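Local coordinates for bottromycin amidohydrolase (Streptomyces purpureus, PDB 6I5S), which probably hydrolyses the thiazoline-bearing precursor in bottromycin biosynthesis, acting as a zinc-dependent amidohydrolase and gatekeeper of the pathway, at residues L261-A275 with A335-D348. Residues are numbered along the deposited sequence; the frame is centred on the assembly and turned at random.
Sequences LAEAAGHFVCPTLVA and ALAEEGARLLVGTD
Phe268 and Val269 run parallel to Arg342 and Leu343 as neighbouring strands: Arg342 N donates to His267 O at 2.8 Å, Arg342 O accepts from Val269 N, and Leu344 N reaches Val269 O along a more bent path (137° at the hydrogen). Just before the strands, Gly266 N adds a bond to the carbonyl of Gly340, the glycine of the Schellman motif that ends helix 316-338. On one face of the sheet, Phe268 and Arg342 lie side by side. The arginine sets CD over the ring, a CH-pi contact 4.2 Å from the centroid; a bend at chi3 (77°) then turns the guanidinium so that Phe268 CZ lies over its centre, 3.3 Å above its plane, with the two planes 35° apart. Water 1, at the guanidinium edge, links Arg342 NH1 to Gly266 O, while NH2 forms salt bridges to Asp384 and Asp387. A leucine in place of Arg342 would probably leave those two carboxylates without this cationic partner and strip the guanidinium from one face of the Phe268 ring. Val269 and Leu343 take the other face, where Leu336 CD2 meets Ala264 CB at 3.5 Å. Past the strands, water 2 ties Thr272 N, Leu344 O and Gly346 N together. Cys270 SG lies 3.7 Å from Gly346 CA, where a side chain would clash. Ala275 CB packs on Asp348 CB (3.6 Å), and Asp348 OD1 binds zinc alongside His94 and His96, its OD2 paired with Arg279. Thus a parallel strand pair, apolar on one face and with an arginine stacked on a phenylalanine on the other, leads at its C-terminal end into the amidohydrolase metal centre.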
loop_
_atom_site.group_PDB
_atom_site.type_symbol
_atom_site.label_atom_id
_atom_site.label_comp_id
_atom_site.label_asym_id
_atom_site.label_seq_id
_atom_site.Cartn_x
_atom_site.Cartn_y
_atom_site.Cartn_z
ATOM N N LEU A 261 8.823 -14.881 17.897
ATOM C CA LEU A 261 8.928 -13.704 17.034
ATOM C C LEU A 261 10.332 -13.484 16.457
ATOM O O LEU A 261 10.467 -12.930 15.373
ATOM C CB LEU A 261 8.514 -12.428 17.791
ATOM C CG LEU A 261 7.091 -12.402 18.358
ATOM C CD1 LEU A 261 6.780 -11.045 18.965
ATOM C CD2 LEU A 261 6.053 -12.722 17.325
ATOM N N ALA A 262 11.378 -13.884 17.189
ATOM C CA ALA A 262 12.744 -13.720 16.690
ATOM C C ALA A 262 12.990 -14.496 15.399
ATOM O O ALA A 262 13.962 -14.214 14.689
ATOM C CB ALA A 262 13.756 -14.165 17.744
ATOM N N GLU A 263 12.146 -15.481 15.087
ATOM C CA GLU A 263 12.216 -16.114 13.781
ATOM C C GLU A 263 11.942 -15.112 12.663
ATOM O O GLU A 263 12.294 -15.369 11.510
ATOM C CB GLU A 263 11.223 -17.268 13.713
ATOM C CG GLU A 263 11.695 -18.540 14.433
ATOM C CD GLU A 263 10.571 -19.551 14.653
ATOM O OE1 GLU A 263 9.599 -19.551 13.862
ATOM O OE2 GLU A 263 10.655 -20.345 15.616
ATOM N N ALA A 264 11.345 -13.970 12.976
ATOM C CA ALA A 264 11.016 -13.006 11.935
ATOM C C ALA A 264 12.111 -11.975 11.693
ATOM O O ALA A 264 11.929 -11.096 10.845
ATOM C CB ALA A 264 9.706 -12.291 12.276
ATOM N N ALA A 265 13.246 -12.069 12.375
ATOM C CA ALA A 265 14.281 -11.060 12.187
ATOM C C ALA A 265 14.768 -11.059 10.752
ATOM O O ALA A 265 15.075 -12.107 10.193
ATOM C CB ALA A 265 15.444 -11.305 13.152
ATOM N N GLY A 266 14.804 -9.870 10.144
ATOM C CA GLY A 266 15.181 -9.697 8.768
ATOM C C GLY A 266 14.101 -9.937 7.753
ATOM O O GLY A 266 14.335 -9.700 6.568
ATOM N N HIS A 267 12.928 -10.376 8.156
ATOM C CA HIS A 267 11.888 -10.674 7.194
ATOM C C HIS A 267 10.854 -9.553 7.133
ATOM O O HIS A 267 10.587 -8.861 8.123
ATOM C CB HIS A 267 11.266 -12.007 7.547
ATOM C CG HIS A 267 12.247 -13.134 7.417
ATOM N ND1 HIS A 267 12.671 -13.883 8.488
ATOM C CD2 HIS A 267 12.953 -13.582 6.343
ATOM C CE1 HIS A 267 13.563 -14.769 8.082
ATOM N NE2 HIS A 267 13.744 -14.615 6.783
ATOM N N PHE A 268 10.289 -9.366 5.930
ATOM C CA PHE A 268 9.358 -8.285 5.655
ATOM C C PHE A 268 7.967 -8.726 6.060
ATOM O O PHE A 268 7.502 -9.774 5.610
ATOM C CB PHE A 268 9.353 -7.911 4.196
ATOM C CG PHE A 268 10.667 -7.313 3.712
ATOM C CD1 PHE A 268 10.927 -5.975 3.873
ATOM C CD2 PHE A 268 11.642 -8.115 3.161
ATOM C CE1 PHE A 268 12.117 -5.430 3.441
ATOM C CE2 PHE A 268 12.818 -7.579 2.706
ATOM C CZ PHE A 268 13.053 -6.222 2.840
ATOM N N VAL A 269 7.307 -7.905 6.887
ATOM C CA VAL A 269 5.985 -8.178 7.442
ATOM C C VAL A 269 5.080 -6.989 7.124
ATOM O O VAL A 269 5.407 -5.875 7.489
ATOM C CB VAL A 269 6.063 -8.405 8.967
ATOM C CG1 VAL A 269 4.675 -8.487 9.561
ATOM C CG2 VAL A 269 6.853 -9.654 9.241
ATOM N N CYS A 270 3.949 -7.235 6.469
ATOM C CA CYS A 270 2.983 -6.204 6.085
ATOM C C CYS A 270 1.681 -6.499 6.820
ATOM O O CYS A 270 0.854 -7.272 6.341
ATOM C CB CYS A 270 2.789 -6.191 4.556
ATOM S SG CYS A 270 1.718 -4.886 4.047
ATOM N N PRO A 271 1.449 -5.891 7.995
ATOM C CA PRO A 271 0.332 -6.350 8.850
ATOM C C PRO A 271 -1.049 -5.862 8.439
ATOM O O PRO A 271 -2.047 -6.426 8.909
ATOM C CB PRO A 271 0.716 -5.823 10.249
ATOM C CG PRO A 271 1.641 -4.656 9.995
ATOM C CD PRO A 271 2.402 -5.016 8.703
ATOM N N THR A 272 -1.141 -4.824 7.609
ATOM C CA THR A 272 -2.401 -4.217 7.182
ATOM C C THR A 272 -3.365 -4.054 8.344
ATOM O O THR A 272 -4.507 -4.496 8.310
ATOM C CB THR A 272 -3.073 -4.972 6.027
ATOM O OG1 THR A 272 -3.516 -6.253 6.440
ATOM C CG2 THR A 272 -2.127 -5.175 4.871
ATOM N N LEU A 273 -2.914 -3.287 9.343
ATOM C CA LEU A 273 -3.733 -3.121 10.549
ATOM C C LEU A 273 -5.016 -2.363 10.230
ATOM O O LEU A 273 -6.090 -2.652 10.803
ATOM C CB LEU A 273 -2.943 -2.394 11.630
ATOM C CG LEU A 273 -1.724 -3.188 12.091
ATOM C CD1 LEU A 273 -0.824 -2.273 12.953
ATOM C CD2 LEU A 273 -2.094 -4.463 12.921
ATOM N N VAL A 274 -4.922 -1.382 9.328
ATOM C CA VAL A 274 -6.110 -0.604 8.927
ATOM C C VAL A 274 -7.199 -1.497 8.361
ATOM O O VAL A 274 -8.396 -1.229 8.562
ATOM C CB VAL A 274 -5.721 0.502 7.930
ATOM C CG1 VAL A 274 -5.070 -0.069 6.659
ATOM C CG2 VAL A 274 -6.934 1.400 7.592
ATOM N N ALA A 275 -6.820 -2.561 7.651
ATOM C CA ALA A 275 -7.814 -3.500 7.108
ATOM C C ALA A 275 -8.417 -4.407 8.184
ATOM O O ALA A 275 -9.631 -4.664 8.184
ATOM C CB ALA A 275 -7.149 -4.342 5.982
ATOM N N ALA A 335 6.296 -5.498 18.364
ATOM C CA ALA A 335 7.225 -6.440 18.965
ATOM C C ALA A 335 8.061 -7.134 17.894
ATOM O O ALA A 335 9.255 -7.400 18.095
ATOM C CB ALA A 335 6.447 -7.476 19.797
ATOM N N LEU A 336 7.449 -7.416 16.745
ATOM C CA LEU A 336 8.196 -7.973 15.619
ATOM C C LEU A 336 9.294 -7.013 15.148
ATOM O O LEU A 336 10.444 -7.422 14.908
ATOM C CB LEU A 336 7.213 -8.312 14.492
ATOM C CG LEU A 336 6.417 -9.600 14.646
ATOM C CD1 LEU A 336 5.235 -9.678 13.656
ATOM C CD2 LEU A 336 7.355 -10.779 14.444
ATOM N N ALA A 337 8.958 -5.718 15.019
ATOM C CA ALA A 337 9.956 -4.731 14.624
ATOM C C ALA A 337 11.104 -4.686 15.620
ATOM O O ALA A 337 12.277 -4.634 15.237
ATOM C CB ALA A 337 9.307 -3.372 14.491
ATOM N N GLU A 338 10.787 -4.772 16.914
ATOM C CA GLU A 338 11.828 -4.776 17.938
ATOM C C GLU A 338 12.689 -6.023 17.865
ATOM O O GLU A 338 13.857 -5.982 18.254
ATOM C CB GLU A 338 11.202 -4.637 19.334
ATOM C CG GLU A 338 10.785 -3.204 19.660
ATOM C CD GLU A 338 9.811 -3.106 20.829
ATOM O OE1 GLU A 338 9.530 -4.139 21.473
ATOM O OE2 GLU A 338 9.317 -1.986 21.095
ATOM N N GLU A 339 12.161 -7.134 17.353
ATOM C CA GLU A 339 12.999 -8.326 17.134
ATOM C C GLU A 339 13.774 -8.261 15.820
ATOM O O GLU A 339 14.542 -9.177 15.535
ATOM C CB GLU A 339 12.160 -9.608 17.149
ATOM C CG GLU A 339 11.498 -9.917 18.470
ATOM C CD GLU A 339 12.487 -10.328 19.517
ATOM O OE1 GLU A 339 13.593 -10.791 19.147
ATOM O OE2 GLU A 339 12.160 -10.199 20.708
ATOM N N GLY A 340 13.571 -7.234 15.003
ATOM C CA GLY A 340 14.314 -7.073 13.772
ATOM C C GLY A 340 13.532 -7.345 12.502
ATOM O O GLY A 340 14.143 -7.345 11.423
ATOM N N ALA A 341 12.241 -7.673 12.592
ATOM C CA ALA A 341 11.411 -7.766 11.395
ATOM C C ALA A 341 11.355 -6.404 10.703
ATOM O O ALA A 341 11.560 -5.353 11.307
ATOM C CB ALA A 341 9.974 -8.191 11.704
ATOM N N ARG A 342 11.032 -6.439 9.430
ATOM C CA ARG A 342 11.061 -5.258 8.576
ATOM C C ARG A 342 9.616 -4.969 8.216
ATOM O O ARG A 342 9.038 -5.556 7.300
ATOM C CB ARG A 342 11.990 -5.480 7.350
ATOM C CG ARG A 342 13.450 -5.731 7.765
ATOM C CD ARG A 342 14.364 -6.072 6.585
ATOM N NE ARG A 342 14.648 -4.827 5.877
ATOM C CZ ARG A 342 15.447 -4.739 4.817
ATOM N NH1 ARG A 342 16.069 -5.819 4.355
ATOM N NH2 ARG A 342 15.623 -3.575 4.223
ATOM N N LEU A 343 9.042 -4.006 8.902
ATOM C CA LEU A 343 7.632 -3.719 8.690
ATOM C C LEU A 343 7.403 -2.925 7.401
ATOM O O LEU A 343 8.272 -2.199 6.927
ATOM C CB LEU A 343 7.061 -2.937 9.849
ATOM C CG LEU A 343 6.874 -3.722 11.134
ATOM C CD1 LEU A 343 6.398 -2.715 12.240
ATOM C CD2 LEU A 343 5.896 -4.802 10.998
ATOM N N LEU A 344 6.206 -3.093 6.853
ATOM C CA LEU A 344 5.739 -2.398 5.647
ATOM C C LEU A 344 4.381 -1.792 5.952
ATOM O O LEU A 344 3.637 -2.250 6.838
ATOM C CB LEU A 344 5.618 -3.384 4.437
ATOM C CG LEU A 344 6.889 -4.142 4.083
ATOM C CD1 LEU A 344 6.557 -5.288 3.097
ATOM C CD2 LEU A 344 7.871 -3.150 3.421
ATOM N N VAL A 345 4.037 -0.762 5.193
ATOM C CA VAL A 345 2.781 -0.045 5.355
ATOM C C VAL A 345 1.886 -0.412 4.190
ATOM O O VAL A 345 2.091 0.091 3.071
ATOM C CB VAL A 345 2.994 1.467 5.416
ATOM C CG1 VAL A 345 1.707 2.114 5.660
ATOM C CG2 VAL A 345 4.019 1.862 6.451
ATOM N N GLY A 346 0.920 -1.300 4.420
ATOM C CA GLY A 346 -0.020 -1.676 3.388
ATOM C C GLY A 346 -1.426 -1.605 3.947
ATOM O O GLY A 346 -1.629 -1.658 5.160
ATOM N N THR A 347 -2.411 -1.507 3.042
ATOM C CA THR A 347 -3.759 -1.138 3.454
ATOM C C THR A 347 -4.856 -2.131 3.116
ATOM O O THR A 347 -5.914 -2.081 3.759
ATOM C CB THR A 347 -4.167 0.196 2.822
ATOM O OG1 THR A 347 -4.203 0.092 1.390
ATOM C CG2 THR A 347 -3.208 1.283 3.256
ATOM N N ASP A 348 -4.669 -2.979 2.104
ATOM C CA ASP A 348 -5.785 -3.731 1.522
ATOM C C ASP A 348 -6.882 -2.787 1.049
ATOM O O ASP A 348 -8.071 -3.117 1.087
ATOM C CB ASP A 348 -6.328 -4.783 2.517
ATOM C CG ASP A 348 -6.456 -6.179 1.926
ATOM O OD1 ASP A 348 -6.280 -6.389 0.728
ATOM O OD2 ASP A 348 -6.734 -7.089 2.716
HETATM O O HOH W 1 16.406 -8.479 5.351
HETATM O O HOH W 2 0.941 -2.598 7.045
#